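Local coordinates for protein alpha-l-arabinofuranosidase (Gibberella zeae, PDB 2W5N) that probably hydrolyses arabinan in an exo manner, as a GH93 alpha-L-arabinofuranosidase of a plant-pathogenic fungus, at residues A[33-38]-A[330-335]; A[83-88]-A[110-115]; A[121-126]-A[135-140]; A[180-185]-A[200-205]; A[316-321]-A[357-362]. All blocks are in the same frame, centred on the assembly; numbering follows the deposited sequence. Where two conformers were deposited one is given.

In the fold
The chain folds as a six-bladed beta-propeller of four-stranded antiparallel sheets. Contacts 2, 3 and 4 lie within blades and are largely buried: contact 2 pairs the two inner strands of one blade, contact 3 the two outer strands of that same blade, and contact 4 the outer pair of the next. All three carry classic beta bulges, and contacts 3 and 4 each add a histidine-carboxylate bond. Contact 1 is a watery surface seam between two adjoining blades; contact 5, mostly buried, lays the loop entering the last blade on a strand of that blade. Both have few direct polar bonds, and they touch through D335 and the 361-362 helix start.

Contact 1 (A[33-38]-A[330-335]); sequences PLELSD and FQKDPD
E35 reaches across from the end of its strand to the type I turn F330-D333. E35 OE1 accepts the backbone N of Q331 at 2.8 Å, on the syn lone pair and nearly straight (167° at the hydrogen). CG stands anti to the backbone N (chi1 -164°) and the chain beyond it is extended, giving glutamate just the length to span the gap. The other oxygen, OE2, works through a water that donates to it and accepts from K332 N at 2.8 Å and K332 NZ at 3.1 Å. K332 NZ itself stays 4.1 Å from E35 OE2, beyond a salt bridge, though its charge probably still favours an ionised glutamate. A second water takes a bond from Q331 NE2 at 2.7 Å, in one of two modelled conformers, and lies 3.0 Å from L36 O. The F330 ring comes obliquely to the carboxylate, CD1 3.9 Å from E35 OE2, with the two planes 72° apart. The contact bridges the ends of the innermost strands of two adjoining blades, 28-35 and, at the turn that follows it, 326-330, with E35 lying against L328 and L41, and the F330 ring on L336, M338 and L41.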
# COMPACT_ATOMS: atom_id res chain seq x y z
N PRO A 33 -0.98 2.36 -7.14
CA PRO A 33 -1.40 3.46 -8.00
C PRO A 33 -1.40 4.82 -7.33
O PRO A 33 -1.40 4.93 -6.11
CB PRO A 33 -2.84 3.08 -8.32
CG PRO A 33 -3.32 2.40 -7.05
CD PRO A 33 -2.11 1.64 -6.54
N LEU A 34 -1.43 5.83 -8.17
CA LEU A 34 -1.55 7.21 -7.74
C LEU A 34 -2.23 8.10 -8.79
O LEU A 34 -1.89 8.10 -10.00
CB LEU A 34 -0.15 7.76 -7.42
CG LEU A 34 -0.07 9.22 -6.99
CD1 LEU A 34 -0.70 9.37 -5.61
CD2 LEU A 34 1.39 9.73 -7.02
N GLU A 35 -3.17 8.88 -8.29
CA GLU A 35 -3.80 9.91 -9.08
C GLU A 35 -3.21 11.27 -8.73
O GLU A 35 -3.17 11.70 -7.57
CB GLU A 35 -5.31 9.95 -8.83
CG GLU A 35 -6.01 10.76 -9.95
CD GLU A 35 -7.48 11.01 -9.69
OE1 GLU A 35 -7.96 10.81 -8.57
OE2 GLU A 35 -8.17 11.38 -10.66
N LEU A 36 -2.78 11.95 -9.77
CA LEU A 36 -2.27 13.32 -9.64
C LEU A 36 -3.41 14.31 -9.77
O LEU A 36 -4.50 13.96 -10.22
CB LEU A 36 -1.21 13.61 -10.69
CG LEU A 36 -0.10 12.56 -10.76
CD1 LEU A 36 0.91 13.04 -11.78
CD2 LEU A 36 0.53 12.37 -9.39
N SER A 37 -3.13 15.56 -9.40
CA SER A 37 -4.18 16.58 -9.33
C SER A 37 -4.75 16.93 -10.71
O SER A 37 -5.85 17.43 -10.83
CB SER A 37 -3.77 17.84 -8.56
OG SER A 37 -2.76 18.57 -9.21
N ASP A 38 -4.02 16.56 -11.74
CA ASP A 38 -4.40 16.87 -13.13
C ASP A 38 -5.10 15.66 -13.77
O ASP A 38 -5.51 15.67 -14.95
CB ASP A 38 -3.21 17.32 -13.94
CG ASP A 38 -2.20 16.22 -14.19
OD1 ASP A 38 -2.42 15.07 -13.75
OD2 ASP A 38 -1.18 16.51 -14.86
N PHE A 330 -11.21 7.91 -7.19
CA PHE A 330 -11.04 9.01 -8.15
C PHE A 330 -11.51 10.34 -7.61
O PHE A 330 -12.64 10.53 -7.15
CB PHE A 330 -11.73 8.70 -9.51
CG PHE A 330 -10.98 7.68 -10.35
CD1 PHE A 330 -10.07 8.09 -11.31
CD2 PHE A 330 -11.14 6.34 -10.12
CE1 PHE A 330 -9.36 7.14 -12.06
CE2 PHE A 330 -10.46 5.38 -10.88
CZ PHE A 330 -9.56 5.79 -11.84
N GLN A 331 -10.63 11.31 -7.72
CA GLN A 331 -10.93 12.64 -7.21
C GLN A 331 -12.11 13.36 -7.88
O GLN A 331 -12.80 14.13 -7.23
CB GLN A 331 -9.71 13.57 -7.28
CG GLN A 331 -10.09 15.00 -6.96
CD GLN A 331 -8.89 15.93 -6.84
OE1 GLN A 331 -8.81 16.71 -5.89
NE2 GLN A 331 -7.98 15.86 -7.79
N LYS A 332 -12.35 13.09 -9.15
CA LYS A 332 -13.46 13.75 -9.88
C LYS A 332 -14.73 12.93 -9.77
O LYS A 332 -15.79 13.34 -10.21
CB LYS A 332 -13.16 14.02 -11.36
CG LYS A 332 -12.25 15.23 -11.57
CD LYS A 332 -12.06 15.56 -13.06
CE LYS A 332 -11.44 14.41 -13.83
NZ LYS A 332 -10.18 13.92 -13.22
N ASP A 333 -14.58 11.70 -9.26
CA ASP A 333 -15.70 10.76 -9.18
C ASP A 333 -15.58 9.69 -8.09
O ASP A 333 -15.06 8.58 -8.32
CB ASP A 333 -15.97 10.09 -10.52
CG ASP A 333 -17.36 9.48 -10.58
OD1 ASP A 333 -17.98 9.33 -9.51
OD2 ASP A 333 -17.84 9.12 -11.68
N PRO A 334 -16.12 10.00 -6.91
CA PRO A 334 -16.04 9.13 -5.76
C PRO A 334 -16.67 7.76 -5.96
O PRO A 334 -16.39 6.83 -5.19
CB PRO A 334 -16.79 9.91 -4.67
CG PRO A 334 -16.62 11.35 -5.07
CD PRO A 334 -16.68 11.33 -6.57
N ASP A 335 -17.49 7.66 -6.98
CA ASP A 335 -18.23 6.42 -7.26
C ASP A 335 -17.32 5.42 -7.93
O ASP A 335 -17.66 4.26 -8.11
CB ASP A 335 -19.45 6.69 -8.18
CG ASP A 335 -20.50 5.60 -8.12
OD1 ASP A 335 -20.54 4.72 -7.22
OD2 ASP A 335 -21.38 5.65 -9.03
O HOH W 1 -10.66 11.83 -10.92
O HOH W 2 -7.39 14.58 -10.08

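Contact 2 (A[83-88]-A[110-115]); sequences GLRYQP and SSIPSD
R85 turns toward I112 with CG opposite the backbone N (chi1 -175°), and a bend at chi3 (-46°) lays the guanidinium beside the I112 carbonyl. Two nitrogens grip that one oxygen side-on, both with it in the guanidinium plane: R85 NE meets I112 O at 2.7 Å from above the carbonyl plane, and R85 NH2 meets it at 2.9 Å from nearer that plane. S114 CA lies over one face of the group, toward the rim, and E51 pairs with NH1 and bonds S114 OG, which probably balances the charge of the buried arginine. Arginine suits this place because its N-H groups can tie a carbonyl and a carboxylate together. S111 OG donates to G83 O at 2.8 Å; at the backbone angles of G83 a CB would collide with the preceding carbonyl oxygen, so having no side chain suits the place. S110 O accepts R85 N at 2.8 Å and Y86 N at 3.2 Å, while S110 N returns a bond to Y86 O at 2.9 Å. Q87 OE1, whose main partner is E156 N, shares a water with S110 OG. R85 and Y86 both facing S110 form a classic beta bulge, where the chain turns a corner into 87-92, the inner strand of a propeller blade.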
# COMPACT_ATOMS: atom_id res chain seq x y z
N GLY A 83 19.87 -1.13 -5.62
CA GLY A 83 18.57 -1.21 -6.32
C GLY A 83 17.44 -0.76 -5.40
O GLY A 83 17.60 -0.68 -4.20
N LEU A 84 16.31 -0.44 -6.02
CA LEU A 84 15.06 -0.19 -5.30
C LEU A 84 14.22 -1.41 -5.50
O LEU A 84 13.78 -1.71 -6.63
CB LEU A 84 14.37 1.04 -5.84
CG LEU A 84 15.21 2.26 -5.55
CD1 LEU A 84 14.48 3.44 -6.14
CD2 LEU A 84 15.47 2.46 -4.04
N ARG A 85 14.06 -2.17 -4.44
CA ARG A 85 13.70 -3.58 -4.58
C ARG A 85 12.31 -4.01 -4.06
O ARG A 85 11.59 -4.67 -4.76
CB ARG A 85 14.81 -4.44 -3.95
CG ARG A 85 14.59 -5.93 -4.16
CD ARG A 85 15.77 -6.76 -3.63
NE ARG A 85 17.05 -6.19 -4.04
CZ ARG A 85 17.62 -6.41 -5.21
NH1 ARG A 85 17.08 -7.28 -6.07
NH2 ARG A 85 18.79 -5.87 -5.47
N TYR A 86 11.93 -3.54 -2.89
CA TYR A 86 10.65 -3.99 -2.25
C TYR A 86 9.75 -2.79 -1.93
O TYR A 86 10.19 -1.70 -1.66
CB TYR A 86 10.87 -4.77 -0.95
CG TYR A 86 11.38 -6.19 -1.08
CD1 TYR A 86 11.32 -6.87 -2.27
CD2 TYR A 86 11.84 -6.85 0.02
CE1 TYR A 86 11.78 -8.19 -2.34
CE2 TYR A 86 12.29 -8.14 -0.02
CZ TYR A 86 12.27 -8.81 -1.18
OH TYR A 86 12.70 -10.12 -1.13
N GLN A 87 8.46 -3.05 -1.98
CA GLN A 87 7.47 -2.29 -1.26
C GLN A 87 7.39 -0.80 -1.62
O GLN A 87 7.31 0.04 -0.73
CB GLN A 87 7.68 -2.47 0.21
CG GLN A 87 7.44 -3.87 0.67
CD GLN A 87 8.52 -4.45 1.58
OE1 GLN A 87 9.21 -3.73 2.31
NE2 GLN A 87 8.64 -5.81 1.55
N PRO A 88 7.36 -0.48 -2.91
CA PRO A 88 7.19 0.90 -3.37
C PRO A 88 5.87 1.49 -2.91
O PRO A 88 4.94 0.77 -2.65
CB PRO A 88 7.21 0.76 -4.89
CG PRO A 88 6.70 -0.60 -5.14
CD PRO A 88 7.33 -1.43 -4.04
N SER A 110 11.94 0.30 -0.47
CA SER A 110 13.11 -0.25 0.19
C SER A 110 14.21 -0.62 -0.79
O SER A 110 14.05 -1.46 -1.68
CB SER A 110 12.71 -1.46 1.06
OG SER A 110 13.79 -1.83 1.90
N SER A 111 15.34 0.03 -0.57
CA SER A 111 16.62 -0.30 -1.20
C SER A 111 17.31 -1.46 -0.46
O SER A 111 17.56 -1.39 0.76
CB SER A 111 17.55 0.91 -1.25
OG SER A 111 18.71 0.64 -2.05
N ILE A 112 17.65 -2.48 -1.23
CA ILE A 112 18.11 -3.82 -0.73
C ILE A 112 19.14 -4.42 -1.69
O ILE A 112 18.86 -4.51 -2.88
CB ILE A 112 16.93 -4.84 -0.62
CG1 ILE A 112 15.77 -4.26 0.19
CG2 ILE A 112 17.41 -6.21 0.00
CD1 ILE A 112 14.48 -5.07 0.11
N PRO A 113 20.31 -4.85 -1.19
CA PRO A 113 21.24 -5.61 -2.02
C PRO A 113 20.63 -6.92 -2.44
O PRO A 113 19.75 -7.47 -1.77
CB PRO A 113 22.45 -5.86 -1.11
CG PRO A 113 21.98 -5.64 0.26
CD PRO A 113 20.78 -4.71 0.20
N SER A 114 21.14 -7.44 -3.54
CA SER A 114 20.56 -8.66 -4.14
C SER A 114 20.56 -9.82 -3.18
O SER A 114 19.63 -10.64 -3.12
CB SER A 114 21.34 -9.05 -5.41
OG SER A 114 21.38 -7.94 -6.25
N ASP A 115 21.56 -9.80 -2.33
CA ASP A 115 21.71 -10.84 -1.27
C ASP A 115 20.78 -10.67 -0.07
O ASP A 115 20.79 -11.47 0.85
CB ASP A 115 23.19 -10.98 -0.86
CG ASP A 115 23.64 -9.93 0.16
OD1 ASP A 115 22.94 -8.91 0.40
OD2 ASP A 115 24.75 -10.15 0.69
O HOH W 3 11.96 -3.85 2.90

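Contact 3 (A[121-126]-A[135-140]); sequences IEVYAS and FVSHVA
The two outer strands of a propeller blade, 119-126 and 134-142, form a beta hairpin, and E122 pairs with H138 across it. H138 ND1 donates to E122 OE1 at 2.5 Å, on the syn lone pair, with carboxylate and imidazole nearly coplanar (18° between planes). The bend of E122 at chi2 (-78°) brings its carboxylate alongside the ring; OE2 turns to N80, so each oxygen has a partner. F135 CZ lies over the centre of the imidazole, helping to set it. On the same face of the sheet Y124 and F135 form an edge-to-face pair, F135 giving the edge, with centroids 5.4 Å apart. F135 CA also sits over the Y124 face, 3.8 Å from the ring centroid, in a CH-pi contact, and Y124 OH is held by T78 N. The other face is mostly apolar, with S137 OG bonded to L191 O: V123 CG2 meets V139 CG2 at 3.7 Å, and I121, V123, V139 and A140 lie against L168 or Y170. A125 CB and V136 CG2 are tightly packed at 3.5 Å. V123 O receives V136 N at 2.8 Å and S137 N at 3.3 Å, and I121 O receives V139 N at 2.8 Å with a weaker bond from A140 N. These two classic beta bulges each insert an extra residue in 134-142, which classically accentuates strand twist; one face of the hairpin packs on the next propeller blade, the other takes up loop residues T78 to N80.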
# COMPACT_ATOMS: atom_id res chain seq x y z
N ILE A 121 14.66 2.07 3.76
CA ILE A 121 13.51 2.85 3.28
C ILE A 121 14.00 4.23 2.90
O ILE A 121 14.49 5.00 3.72
CB ILE A 121 12.39 2.96 4.33
CG1 ILE A 121 11.83 1.56 4.62
CG2 ILE A 121 11.28 3.96 3.88
CD1 ILE A 121 10.79 1.53 5.79
N GLU A 122 13.81 4.50 1.63
CA GLU A 122 14.14 5.76 0.98
C GLU A 122 12.89 6.55 0.61
O GLU A 122 11.79 6.02 0.48
CB GLU A 122 14.88 5.45 -0.34
CG GLU A 122 15.98 4.44 -0.20
CD GLU A 122 17.23 4.99 0.41
OE1 GLU A 122 17.17 5.61 1.51
OE2 GLU A 122 18.30 4.83 -0.23
N VAL A 123 13.16 7.81 0.33
CA VAL A 123 12.24 8.70 -0.36
C VAL A 123 12.92 9.34 -1.58
O VAL A 123 14.02 9.89 -1.51
CB VAL A 123 11.68 9.79 0.62
CG1 VAL A 123 10.83 10.85 -0.14
CG2 VAL A 123 10.90 9.13 1.72
N TYR A 124 12.23 9.19 -2.71
CA TYR A 124 12.55 9.86 -3.98
C TYR A 124 11.41 10.79 -4.38
O TYR A 124 10.27 10.60 -3.96
CB TYR A 124 12.82 8.85 -5.10
CG TYR A 124 14.18 8.25 -5.01
CD1 TYR A 124 14.48 7.29 -4.04
CD2 TYR A 124 15.20 8.63 -5.89
CE1 TYR A 124 15.76 6.72 -3.95
CE2 TYR A 124 16.48 8.07 -5.80
CZ TYR A 124 16.76 7.15 -4.81
OH TYR A 124 18.03 6.59 -4.75
N ALA A 125 11.74 11.81 -5.18
CA ALA A 125 10.73 12.82 -5.57
C ALA A 125 10.86 13.18 -7.03
O ALA A 125 11.96 13.22 -7.59
CB ALA A 125 10.86 14.09 -4.71
N SER A 126 9.69 13.44 -7.62
CA SER A 126 9.55 13.90 -9.00
C SER A 126 8.86 15.22 -9.01
O SER A 126 7.80 15.38 -8.48
CB SER A 126 8.71 12.96 -9.82
OG SER A 126 8.51 13.51 -11.12
N PHE A 135 16.80 11.67 -5.54
CA PHE A 135 16.90 11.11 -4.18
C PHE A 135 16.61 12.24 -3.22
O PHE A 135 17.16 13.36 -3.35
CB PHE A 135 18.29 10.53 -3.89
CG PHE A 135 18.52 10.17 -2.46
CD1 PHE A 135 17.82 9.12 -1.89
CD2 PHE A 135 19.46 10.85 -1.70
CE1 PHE A 135 18.04 8.77 -0.58
CE2 PHE A 135 19.69 10.51 -0.40
CZ PHE A 135 18.97 9.45 0.18
N VAL A 136 15.77 11.94 -2.25
CA VAL A 136 15.46 12.92 -1.18
C VAL A 136 16.14 12.63 0.15
O VAL A 136 16.92 13.43 0.66
CB VAL A 136 13.94 13.10 -0.94
CG1 VAL A 136 13.72 14.18 0.10
CG2 VAL A 136 13.21 13.51 -2.23
N SER A 137 15.82 11.48 0.72
CA SER A 137 16.38 11.11 2.02
C SER A 137 16.28 9.65 2.35
O SER A 137 15.40 8.94 1.86
CB SER A 137 15.70 11.89 3.13
OG SER A 137 14.33 11.62 3.06
N HIS A 138 17.20 9.25 3.23
CA HIS A 138 17.23 7.90 3.82
C HIS A 138 16.44 7.99 5.09
O HIS A 138 16.77 8.79 5.95
CB HIS A 138 18.64 7.49 4.23
CG HIS A 138 19.62 7.40 3.10
ND1 HIS A 138 19.43 6.56 2.03
CD2 HIS A 138 20.83 7.98 2.91
CE1 HIS A 138 20.47 6.64 1.21
NE2 HIS A 138 21.33 7.50 1.72
N VAL A 139 15.41 7.17 5.23
CA VAL A 139 14.53 7.24 6.40
C VAL A 139 14.90 6.22 7.47
O VAL A 139 15.10 6.55 8.63
CB VAL A 139 13.06 7.05 6.01
CG1 VAL A 139 12.20 7.26 7.25
CG2 VAL A 139 12.66 8.04 4.84
N ALA A 140 15.03 4.96 7.07
CA ALA A 140 15.25 3.84 8.03
C ALA A 140 16.09 2.72 7.45
O ALA A 140 15.72 2.10 6.46
CB ALA A 140 13.93 3.30 8.52

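Contact 4 (A[180-185]-A[200-205]); sequences SQKLVH and DTKYAD. With EDO (1,2-ethanediol), chain B.
H185 and D200 supply the main side-chain bond: H185 ND1 donates to D200 OD1 at 2.6 Å, on the syn lone pair, with the ring and carboxylate nearly coplanar (10° apart). H185 CG lies between its backbone N and carbonyl carbon (chi1 79°), which swings the ring to the aspartate. The backbone bonds are those of an antiparallel hairpin with a classic beta bulge: L183 N gives to T201 O at 2.9 Å, while L183 O accepts D200 N at 2.7 Å and T201 N at 3.2 Å from the same face of its plane. Packing is aliphatic, L183 CD1 resting on T201 CB at 3.9 Å and the methylenes of K182 and K202 running side by side. K182 NZ forms salt bridges with D199 and D175 and donates to an ethanediol O1, probably from the crystallisation liquor. D200 OD2 sits 3.0 Å from V184 O, two acceptors without a bond; this would tend to raise the aspartate's proton affinity, while the H185 N-H, which helps to hold the carboxylate, would offset it.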
# COMPACT_ATOMS: atom_id res chain seq x y z
N SER A 180 9.17 -9.15 17.93
CA SER A 180 10.01 -9.43 16.75
C SER A 180 9.78 -8.42 15.65
O SER A 180 10.63 -8.17 14.82
CB SER A 180 9.82 -10.84 16.19
OG SER A 180 8.52 -11.01 15.63
N GLN A 181 8.59 -7.85 15.68
CA GLN A 181 8.20 -6.78 14.73
C GLN A 181 7.12 -5.90 15.33
O GLN A 181 6.20 -6.39 16.00
CB GLN A 181 7.69 -7.36 13.40
CG GLN A 181 7.41 -6.31 12.33
CD GLN A 181 7.21 -6.88 10.91
OE1 GLN A 181 8.18 -7.11 10.21
NE2 GLN A 181 5.96 -7.07 10.49
N LYS A 182 7.28 -4.60 15.11
CA LYS A 182 6.31 -3.58 15.53
C LYS A 182 5.94 -2.71 14.35
O LYS A 182 6.69 -2.61 13.42
CB LYS A 182 6.89 -2.69 16.65
CG LYS A 182 7.32 -3.46 17.87
CD LYS A 182 7.55 -2.48 18.97
CE LYS A 182 8.91 -1.87 18.80
NZ LYS A 182 9.17 -0.84 19.89
N LEU A 183 4.78 -2.10 14.45
CA LEU A 183 4.35 -1.06 13.51
C LEU A 183 4.74 0.27 14.11
O LEU A 183 4.50 0.54 15.29
CB LEU A 183 2.83 -1.17 13.25
CG LEU A 183 2.40 -2.26 12.26
CD1 LEU A 183 0.85 -2.53 12.38
CD2 LEU A 183 2.77 -1.91 10.81
N VAL A 184 5.37 1.08 13.30
CA VAL A 184 5.99 2.32 13.76
C VAL A 184 5.89 3.42 12.74
O VAL A 184 5.56 3.21 11.59
CB VAL A 184 7.45 2.12 14.09
CG1 VAL A 184 7.61 0.87 14.97
CG2 VAL A 184 8.33 2.05 12.80
N HIS A 185 6.17 4.62 13.18
CA HIS A 185 6.25 5.74 12.22
C HIS A 185 7.27 6.77 12.63
O HIS A 185 7.76 6.81 13.76
CB HIS A 185 4.88 6.42 12.04
CG HIS A 185 4.51 7.36 13.14
ND1 HIS A 185 3.62 7.04 14.14
CD2 HIS A 185 4.90 8.64 13.38
CE1 HIS A 185 3.47 8.09 14.95
NE2 HIS A 185 4.24 9.07 14.50
N ASP A 200 3.31 2.47 16.72
CA ASP A 200 1.90 2.57 16.34
C ASP A 200 1.07 1.39 16.84
O ASP A 200 -0.13 1.50 17.18
CB ASP A 200 1.77 2.65 14.80
CG ASP A 200 2.41 3.90 14.23
OD1 ASP A 200 2.30 4.99 14.89
OD2 ASP A 200 3.00 3.82 13.12
N THR A 201 1.69 0.23 16.81
CA THR A 201 1.03 -1.02 17.18
C THR A 201 2.04 -2.11 17.48
O THR A 201 3.02 -2.32 16.76
CB THR A 201 0.05 -1.52 16.06
OG1 THR A 201 -1.20 -0.80 16.13
CG2 THR A 201 -0.25 -2.99 16.26
N LYS A 202 1.78 -2.79 18.59
CA LYS A 202 2.67 -3.88 19.05
C LYS A 202 1.89 -4.87 19.91
O LYS A 202 0.91 -4.50 20.59
CB LYS A 202 3.87 -3.32 19.79
CG LYS A 202 3.49 -2.64 21.09
CD LYS A 202 4.70 -2.20 21.86
CE LYS A 202 4.29 -1.49 23.19
NZ LYS A 202 5.45 -0.83 23.87
N TYR A 203 2.32 -6.12 19.85
CA TYR A 203 1.59 -7.22 20.48
C TYR A 203 2.49 -8.06 21.38
O TYR A 203 3.58 -8.44 21.00
CB TYR A 203 0.95 -8.08 19.41
CG TYR A 203 -0.27 -7.43 18.81
CD1 TYR A 203 -1.38 -7.22 19.58
CD2 TYR A 203 -0.28 -6.94 17.50
CE1 TYR A 203 -2.52 -6.58 19.06
CE2 TYR A 203 -1.38 -6.31 16.98
CZ TYR A 203 -2.49 -6.10 17.78
OH TYR A 203 -3.61 -5.52 17.27
N ALA A 204 1.99 -8.35 22.58
CA ALA A 204 2.77 -8.99 23.62
C ALA A 204 2.98 -10.48 23.39
O ALA A 204 2.72 -11.33 24.26
CB ALA A 204 2.17 -8.75 24.98
N ASP A 205 3.42 -10.79 22.19
CA ASP A 205 3.97 -12.12 21.85
C ASP A 205 5.12 -11.94 20.90
O ASP A 205 4.94 -11.32 19.83
CB ASP A 205 2.95 -13.01 21.16
CG ASP A 205 3.43 -14.43 21.01
OD1 ASP A 205 4.30 -14.69 20.16
OD2 ASP A 205 2.95 -15.34 21.74
C1 EDO B . 10.65 2.67 18.49
O1 EDO B . 10.13 1.36 18.23
C2 EDO B . 10.62 2.98 19.97
O2 EDO B . 11.71 2.22 20.52
O HOH W 4 5.87 -9.27 18.30
O HOH W 5 4.41 -6.80 18.04

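Contact 5 (A[316-321]-A[357-362]); sequences DVPQPT and SVVRLS
Q319 and S357 share the one polar bond of this contact. S357 OG donates to Q319 OE1 at 2.6 Å, in the carbonyl plane and on a lone pair, with 143° at the oxygen. A bend at chi2 (70°) of Q319 brings the amide oxygen to S357 OG, which sits beside its own backbone N (chi1 -58°), facing the loop. Next to this pair, the P318 ring leans on V359: P318 CD comes 3.7 Å from V359 CG1, and P318 CG is 4.0 Å from S357 OG. V317 adds a looser touch, CG1 to V359 CG1 at 4.5 Å. Residue types fit their tasks: proline offers a rigid apolar ring, valine a branched surface on a strand, and glutamine an amide able to accept and donate at once. The second shell holds the polar groups in place. Q319 NE2 donates to S355 OG, two residues earlier in the same strand as S357, and S357 OG also accepts from N13 N, while N13 ND2 binds P318 O. I339 backs V317 and Q319, and V364 of the short helix 361-364 touches V317 and V359. The loop 316-321, which leads from the outermost strand of one blade to the innermost strand of the next, is thereby fastened on the last blade. There the N-terminal strand 11-17 is outermost beside 354-360, the "Velcro" ring closure found in many beta-propellers.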
# COMPACT_ATOMS: atom_id res chain seq x y z
N ASP A 316 -18.47 -8.69 -4.24
CA ASP A 316 -17.65 -9.23 -5.33
C ASP A 316 -17.24 -8.15 -6.30
O ASP A 316 -17.99 -7.23 -6.60
CB ASP A 316 -18.38 -10.31 -6.10
CG ASP A 316 -18.59 -11.55 -5.29
OD1 ASP A 316 -17.67 -11.95 -4.56
OD2 ASP A 316 -19.65 -12.13 -5.39
N VAL A 317 -16.02 -8.28 -6.80
CA VAL A 317 -15.52 -7.45 -7.91
C VAL A 317 -14.79 -8.35 -8.95
O VAL A 317 -14.54 -9.53 -8.69
CB VAL A 317 -14.59 -6.36 -7.43
CG1 VAL A 317 -15.37 -5.35 -6.55
CG2 VAL A 317 -13.47 -7.00 -6.63
N PRO A 318 -14.49 -7.82 -10.14
CA PRO A 318 -13.90 -8.64 -11.21
C PRO A 318 -12.38 -8.78 -11.18
O PRO A 318 -11.80 -9.58 -11.92
CB PRO A 318 -14.28 -7.86 -12.46
CG PRO A 318 -14.26 -6.49 -12.03
CD PRO A 318 -14.91 -6.52 -10.65
N GLN A 319 -11.76 -8.02 -10.31
CA GLN A 319 -10.29 -8.05 -10.16
C GLN A 319 -9.86 -9.20 -9.23
O GLN A 319 -10.39 -9.37 -8.14
CB GLN A 319 -9.80 -6.71 -9.62
CG GLN A 319 -8.29 -6.55 -9.53
CD GLN A 319 -7.58 -6.43 -10.90
OE1 GLN A 319 -8.19 -6.10 -11.93
NE2 GLN A 319 -6.28 -6.75 -10.92
N PRO A 320 -8.89 -9.99 -9.66
CA PRO A 320 -8.56 -11.19 -8.92
C PRO A 320 -7.80 -10.92 -7.64
O PRO A 320 -7.27 -9.85 -7.44
CB PRO A 320 -7.68 -11.98 -9.92
CG PRO A 320 -7.05 -10.91 -10.76
CD PRO A 320 -8.22 -9.95 -10.97
N THR A 321 -7.82 -11.90 -6.77
CA THR A 321 -7.01 -11.86 -5.52
C THR A 321 -5.54 -11.65 -5.86
O THR A 321 -4.99 -12.25 -6.80
CB THR A 321 -7.15 -13.17 -4.75
OG1 THR A 321 -8.53 -13.38 -4.43
CG2 THR A 321 -6.28 -13.16 -3.47
N SER A 357 -8.64 -3.03 -12.53
CA SER A 357 -10.05 -2.86 -12.92
C SER A 357 -10.52 -1.58 -12.28
O SER A 357 -10.01 -1.19 -11.22
CB SER A 357 -10.92 -3.99 -12.38
OG SER A 357 -10.53 -5.27 -12.80
N VAL A 358 -11.48 -0.95 -12.92
CA VAL A 358 -12.20 0.18 -12.28
C VAL A 358 -13.67 -0.18 -12.27
O VAL A 358 -14.27 -0.51 -13.31
CB VAL A 358 -12.01 1.51 -13.03
CG1 VAL A 358 -13.03 2.62 -12.57
CG2 VAL A 358 -10.60 2.04 -12.89
N VAL A 359 -14.21 -0.14 -11.07
CA VAL A 359 -15.62 -0.44 -10.78
C VAL A 359 -16.35 0.79 -10.32
O VAL A 359 -15.75 1.75 -9.93
CB VAL A 359 -15.78 -1.58 -9.74
CG1 VAL A 359 -15.13 -2.86 -10.28
CG2 VAL A 359 -15.23 -1.21 -8.36
N ARG A 360 -17.66 0.75 -10.47
CA ARG A 360 -18.53 1.78 -9.91
C ARG A 360 -19.16 1.24 -8.65
O ARG A 360 -19.82 0.22 -8.68
CB ARG A 360 -19.61 2.18 -10.92
CG ARG A 360 -20.36 3.44 -10.56
CD ARG A 360 -21.23 3.97 -11.75
NE ARG A 360 -20.49 4.60 -12.85
CZ ARG A 360 -19.98 5.83 -12.76
NH1 ARG A 360 -20.11 6.47 -11.62
NH2 ARG A 360 -19.32 6.38 -13.78
N LEU A 361 -18.97 1.94 -7.56
CA LEU A 361 -19.46 1.48 -6.25
C LEU A 361 -20.97 1.37 -6.24
O LEU A 361 -21.55 0.43 -5.66
CB LEU A 361 -18.96 2.35 -5.11
CG LEU A 361 -17.46 2.19 -4.85
CD1 LEU A 361 -16.95 3.19 -3.86
CD2 LEU A 361 -17.14 0.73 -4.41
N SER A 362 -21.60 2.28 -6.97
CA SER A 362 -23.08 2.26 -7.06
C SER A 362 -23.62 1.04 -7.73
O SER A 362 -24.78 0.65 -7.53
CB SER A 362 -23.65 3.48 -7.77
OG SER A 362 -23.09 3.56 -9.05